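PDB 4XG0: uncharacterized protein from Bordetella bronchiseptica, which probably phosphorylates acid sugars, as a member of the DUF1537 kinase family, which serves catabolic pathways for these compounds. Local coordinates for residues A[296-299]-A[300-304]; A[159-162]-A[163-166]; A[192-196]-A[197-201]. One frame throughout, in Å; residues are numbered along the deposited sequence.

Contact 1: residues A[296-299]-A[300-304]; sequences RNWA and AWTAE
Two donors grip the carbonyl oxygen of Ala299. The hydroxyl of Thr302 donates from OG1 to Ala299 O at 2.9 Å, and the backbone N of Ala303 reaches that same oxygen at 3.1 Å. Both come from the same face of the carbonyl plane, and the hydroxyl stands well above it rather than on a lone pair. With OG1 set between the backbone N and the carbonyl carbon (chi1 57°), Thr302 turns its polar branch back to the helix backbone and leaves its methyl for the indole of Trp298.

CG2 of Thr302 lies over one face of that ring, 3.4 Å from the centroid of the six-membered ring and 18° off its normal, a CH-pi contact. The methyl is shifted toward the rim on the CE2-CZ2 side, with Thr302 CG2 3.3 Å from Trp298 CE2. Three residues after Trp298, Trp301 meets the same indole by its benzo portion, Trp301 CE3 standing 3.9 Å from Trp298 CZ3. These two rings form an oblique pair with planes 36° apart.

Trp285 completes the aromatic group, stacking on Trp301, meeting Trp298 edge-to-face and donating its NE1 to Asn297 OD1. Both helix tryptophans also rest on Leu320 of strand 317-321 and Leu346 of helix 334-349, whereas Arg296, Ala299, Ala300, Ala303 and Glu304 are exposed. Such an amphipathic division, with tryptophans inward and alanines and charged residues outward, is characteristic of a helix lying against the sheet of an alpha/beta domain, here the nucleotide-binding C-terminal domain.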
# COMPACT_ATOMS: atom_id res chain seq x y z
N ARG A 296 -21.89 -26.88 -15.63
CA ARG A 296 -21.83 -27.63 -14.37
C ARG A 296 -20.46 -27.56 -13.72
O ARG A 296 -20.34 -27.47 -12.50
CB ARG A 296 -22.24 -29.08 -14.60
CG ARG A 296 -23.74 -29.21 -14.91
CD ARG A 296 -24.11 -30.58 -15.38
NE ARG A 296 -23.34 -30.94 -16.56
CZ ARG A 296 -23.53 -32.04 -17.29
NH1 ARG A 296 -24.50 -32.89 -16.96
NH2 ARG A 296 -22.77 -32.28 -18.34
N ASN A 297 -19.42 -27.58 -14.55
CA ASN A 297 -18.05 -27.51 -14.04
C ASN A 297 -17.79 -26.11 -13.44
O ASN A 297 -17.18 -25.97 -12.38
CB ASN A 297 -17.07 -27.82 -15.18
CG ASN A 297 -15.65 -28.08 -14.69
OD1 ASN A 297 -14.87 -27.15 -14.46
ND2 ASN A 297 -15.28 -29.36 -14.59
N TRP A 298 -18.27 -25.07 -14.12
CA TRP A 298 -18.15 -23.70 -13.62
C TRP A 298 -18.87 -23.57 -12.28
O TRP A 298 -18.29 -23.07 -11.31
CB TRP A 298 -18.77 -22.71 -14.61
CG TRP A 298 -18.97 -21.31 -14.06
CD1 TRP A 298 -20.17 -20.69 -13.79
CD2 TRP A 298 -17.95 -20.35 -13.74
NE1 TRP A 298 -19.95 -19.43 -13.31
CE2 TRP A 298 -18.60 -19.19 -13.28
CE3 TRP A 298 -16.55 -20.36 -13.80
CZ2 TRP A 298 -17.91 -18.07 -12.88
CZ3 TRP A 298 -15.87 -19.26 -13.40
CH2 TRP A 298 -16.55 -18.11 -12.94
N ALA A 299 -20.13 -24.00 -12.26
CA ALA A 299 -20.93 -23.96 -11.03
C ALA A 299 -20.21 -24.62 -9.84
O ALA A 299 -20.21 -24.08 -8.74
CB ALA A 299 -22.28 -24.61 -11.26
N ALA A 300 -19.57 -25.76 -10.07
CA ALA A 300 -18.89 -26.47 -8.98
C ALA A 300 -17.66 -25.72 -8.49
O ALA A 300 -17.29 -25.78 -7.31
CB ALA A 300 -18.51 -27.88 -9.44
N TRP A 301 -16.98 -25.00 -9.38
CA TRP A 301 -15.78 -24.31 -8.94
C TRP A 301 -16.17 -23.07 -8.16
O TRP A 301 -15.58 -22.78 -7.12
CB TRP A 301 -14.88 -23.97 -10.12
CG TRP A 301 -13.63 -23.22 -9.71
CD1 TRP A 301 -12.49 -23.76 -9.19
CD2 TRP A 301 -13.42 -21.81 -9.79
NE1 TRP A 301 -11.57 -22.76 -8.94
CE2 TRP A 301 -12.12 -21.56 -9.30
CE3 TRP A 301 -14.20 -20.74 -10.23
CZ2 TRP A 301 -11.58 -20.27 -9.25
CZ3 TRP A 301 -13.67 -19.47 -10.18
CH2 TRP A 301 -12.37 -19.24 -9.69
N THR A 302 -17.18 -22.36 -8.65
CA THR A 302 -17.60 -21.12 -8.00
C THR A 302 -18.13 -21.41 -6.60
O THR A 302 -17.87 -20.66 -5.66
CB THR A 302 -18.65 -20.37 -8.81
OG1 THR A 302 -19.79 -21.22 -9.04
CG2 THR A 302 -18.06 -19.93 -10.14
N ALA A 303 -18.84 -22.52 -6.47
CA ALA A 303 -19.34 -22.95 -5.16
C ALA A 303 -18.17 -23.16 -4.21
O ALA A 303 -18.21 -22.75 -3.05
CB ALA A 303 -20.15 -24.21 -5.29
N GLU A 304 -17.11 -23.77 -4.73
CA GLU A 304 -15.92 -24.10 -3.94
C GLU A 304 -15.18 -22.86 -3.42
O GLU A 304 -14.62 -22.88 -2.33
CB GLU A 304 -14.97 -24.94 -4.79
CG GLU A 304 -13.77 -25.47 -4.02
CD GLU A 304 -12.96 -26.46 -4.83
OE1 GLU A 304 -13.31 -26.70 -6.01
OE2 GLU A 304 -11.97 -27.01 -4.28

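Contact 2: residues A[159-162]-A[163-166]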
# COMPACT_ATOMS: atom_id res chain seq x y z
N ARG A 159 28.17 3.97 6.56
CA ARG A 159 28.59 4.51 7.89
C ARG A 159 27.40 4.92 8.77
O ARG A 159 26.40 5.39 8.28
CB ARG A 159 29.48 5.74 7.74
CG ARG A 159 30.46 5.72 6.59
CD ARG A 159 31.42 6.91 6.68
NE ARG A 159 30.75 8.18 6.39
CZ ARG A 159 30.92 8.90 5.28
NH1 ARG A 159 30.27 10.04 5.11
NH2 ARG A 159 31.76 8.49 4.32
N PRO A 160 27.52 4.76 10.09
CA PRO A 160 26.54 5.33 11.03
C PRO A 160 26.42 6.83 10.84
O PRO A 160 27.43 7.45 10.54
CB PRO A 160 27.19 5.06 12.40
CG PRO A 160 27.96 3.82 12.18
CD PRO A 160 28.54 3.95 10.79
N VAL A 161 25.24 7.41 11.05
CA VAL A 161 25.00 8.79 10.70
C VAL A 161 25.97 9.71 11.49
O VAL A 161 26.44 10.68 10.93
CB VAL A 161 23.54 9.18 10.92
CG1 VAL A 161 23.15 9.02 12.39
CG2 VAL A 161 23.28 10.59 10.43
N THR A 162 26.29 9.35 12.74
CA THR A 162 27.23 10.13 13.55
C THR A 162 28.66 10.19 12.98
O THR A 162 29.49 10.93 13.50
CB THR A 162 27.31 9.64 15.05
OG1 THR A 162 27.41 8.21 15.10
CG2 THR A 162 26.10 10.10 15.84
N GLU A 163 28.96 9.42 11.93
CA GLU A 163 30.25 9.55 11.23
C GLU A 163 30.17 10.46 9.99
O GLU A 163 31.14 10.59 9.24
CB GLU A 163 30.80 8.18 10.80
CG GLU A 163 31.24 7.30 11.96
CD GLU A 163 31.74 5.95 11.49
OE1 GLU A 163 32.07 5.82 10.29
OE2 GLU A 163 31.80 5.00 12.31
N THR A 164 29.02 11.09 9.78
CA THR A 164 28.81 11.90 8.58
C THR A 164 28.57 13.36 8.94
O THR A 164 28.51 13.72 10.12
CB THR A 164 27.58 11.41 7.79
OG1 THR A 164 26.39 11.77 8.50
CG2 THR A 164 27.62 9.91 7.60
N SER A 165 28.40 14.17 7.91
CA SER A 165 28.24 15.62 8.03
C SER A 165 27.21 16.07 9.08
O SER A 165 27.30 17.17 9.62
CB SER A 165 27.84 16.18 6.67
OG SER A 165 28.02 15.21 5.65
N ALA A 166 26.22 15.23 9.36
CA ALA A 166 25.10 15.63 10.20
C ALA A 166 25.49 15.73 11.68
O ALA A 166 24.76 16.31 12.49
CB ALA A 166 23.93 14.68 10.02
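Residues 159-162 leave a short strand and wind directly into 163-166, the end-to-end directions of the two halves differing by 57°. Two successive i to i+3 bonds make the bend: Glu163 N donates to Pro160 O at 2.9 Å, and Thr164 N to Val161 O at 2.9 Å. Backbone angles near the helical region at Val161 and Thr162 make the first of these a type I beta turn, and the second turn follows in 3-10 fashion.

Thr164 then doubles its hold. A chi1 of 73° folds its hydroxyl back toward the preceding turn, where Thr164 OG1 donates to Val161 O at 2.7 Å. This bond lies in the carbonyl plane on a lone pair, whereas the amide of the same residue approaches from above that plane. One oxygen is thus held by two groups of a single residue.

The bend terminates a three-stranded antiparallel sheet, a meander of strands 147-150, 153-156 and 159-160 in the sugar-binding N-terminal domain. Val161 pairs through its backbone with Leu154, and Thr164 touches Val156 of the middle strand.

Exposed Glu163 runs alongside the Pro160 ring, pointing the same way, with Glu163 OE2 3.7 Å from Pro160 CD. Glu163 OE1 meets the aliphatic part of Arg159, 3.6 Å from Arg159 CB. Although the charges are opposite, Arg159 NE remains 4.7 Å from Glu163 OE1, and no salt bridge forms; NE is buried here without a polar partner in the model. A bend at chi3 (-70°) carries the guanidinium past the carboxylate to Thr164, whose CG2 sits at its edge, 3.6 Å from Arg159 NH1.

Contact 3: residues A[192-196]-A[197-201]; sequences AGETP and AELAR
Glu198 takes the backbone N-H of Thr195 on the anti lone pair of its carboxylate, the one turned away from the other oxygen, in a nearly straight bond of 3.0 Å from Thr195 N to Glu198 OE1. In return, Thr195 OG1 accepts from Glu198 N at 3.1 Å. The reciprocal pair is a capping box, with Thr195 as the N-cap of helix 196-205 and Pro196 opening the first turn. A chi1 of 62° turns the threonine hydroxyl toward the helix start, where it can accept the Glu198 N-H.

Glu194 comes in beside the box. Its extended chain passes the base of Glu198, Glu194 CG lying 3.6 Å from Glu198 CB, and the two carboxylate planes are 63° apart. Arg202 forms a salt bridge to Glu194 OE1, which may ease the like charge of the two acids.

The next backbone bonds carry the helix on, from Leu199 N to Thr195 O and from Ala200 N to Pro196 O, while Leu199 packs against helix 217-230. Glu194 crosses Leu199 at about a right angle, Glu194 OE1 ending 4.1 Å from the methyl Leu199 CD1.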
# COMPACT_ATOMS: atom_id res chain seq x y z
N ALA A 192 14.74 -13.97 8.23
CA ALA A 192 14.92 -14.28 6.81
C ALA A 192 13.64 -14.35 5.96
O ALA A 192 13.49 -13.60 4.99
CB ALA A 192 15.73 -15.57 6.65
N GLY A 193 12.73 -15.26 6.30
CA GLY A 193 11.51 -15.43 5.52
C GLY A 193 10.25 -14.97 6.24
O GLY A 193 9.14 -15.41 5.92
N GLU A 194 10.42 -14.08 7.20
CA GLU A 194 9.33 -13.73 8.11
C GLU A 194 8.17 -13.05 7.39
O GLU A 194 8.36 -12.25 6.49
CB GLU A 194 9.86 -12.83 9.24
CG GLU A 194 8.82 -12.48 10.31
CD GLU A 194 9.43 -11.87 11.57
OE1 GLU A 194 10.48 -11.20 11.46
OE2 GLU A 194 8.87 -12.06 12.67
N THR A 195 6.96 -13.39 7.81
CA THR A 195 5.76 -12.83 7.24
C THR A 195 5.39 -11.55 7.97
O THR A 195 5.84 -11.33 9.10
CB THR A 195 4.59 -13.81 7.34
OG1 THR A 195 4.31 -14.06 8.73
CG2 THR A 195 4.91 -15.13 6.63
N PRO A 196 4.59 -10.70 7.32
CA PRO A 196 4.07 -9.52 8.03
C PRO A 196 3.36 -9.88 9.33
O PRO A 196 3.53 -9.17 10.33
CB PRO A 196 3.10 -8.92 7.01
CG PRO A 196 3.70 -9.26 5.69
CD PRO A 196 4.35 -10.62 5.87
N ALA A 197 2.60 -10.96 9.34
CA ALA A 197 1.84 -11.31 10.54
C ALA A 197 2.77 -11.72 11.69
O ALA A 197 2.51 -11.41 12.86
CB ALA A 197 0.83 -12.41 10.23
N GLU A 198 3.84 -12.44 11.36
CA GLU A 198 4.80 -12.88 12.35
C GLU A 198 5.52 -11.65 12.90
O GLU A 198 5.66 -11.50 14.12
CB GLU A 198 5.78 -13.88 11.74
CG GLU A 198 5.20 -15.29 11.58
CD GLU A 198 6.01 -16.18 10.64
OE1 GLU A 198 6.65 -15.67 9.71
OE2 GLU A 198 5.99 -17.42 10.82
N LEU A 199 5.92 -10.76 12.01
CA LEU A 199 6.60 -9.52 12.41
C LEU A 199 5.69 -8.65 13.29
O LEU A 199 6.15 -8.04 14.25
CB LEU A 199 7.04 -8.73 11.20
CG LEU A 199 7.71 -7.38 11.50
CD1 LEU A 199 8.87 -7.57 12.47
CD2 LEU A 199 8.19 -6.74 10.23
N ALA A 200 4.41 -8.62 12.96
CA ALA A 200 3.45 -7.81 13.72
C ALA A 200 3.35 -8.28 15.17
O ALA A 200 3.30 -7.46 16.10
CB ALA A 200 2.07 -7.85 13.03
N ARG A 201 3.31 -9.60 15.37
CA ARG A 201 3.29 -10.15 16.72
C ARG A 201 4.46 -9.63 17.54
O ARG A 201 4.29 -9.21 18.68
CB ARG A 201 3.32 -11.68 16.67
CG ARG A 201 1.95 -12.35 16.72
CD ARG A 201 1.99 -13.80 16.22
NE ARG A 201 0.77 -14.15 15.48
CZ ARG A 201 0.73 -14.76 14.29
NH1 ARG A 201 -0.44 -15.02 13.72
NH2 ARG A 201 1.85 -15.12 13.67

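How the contacts relate
From the N terminus the chain comes first to contact 2, where the end strand of a small antiparallel sheet turns into the loop that leads on toward helix 179-183. Contact 3 follows after strand 186-188, an outermost strand of the large parallel sheet, and starts helix 196-205. Both belong to the sugar-binding domain, their centres about 30 Å apart. Contact 1 comes last, in the nucleotide-binding domain, where its tryptophans join helix 295-304 to strand 317-321 and helix 334-349. All three are local and in series, so none nests in, crosses or touches another. The centres of contacts 1 and 2 stand about 61 Å apart, on opposite sides of the chain's centre.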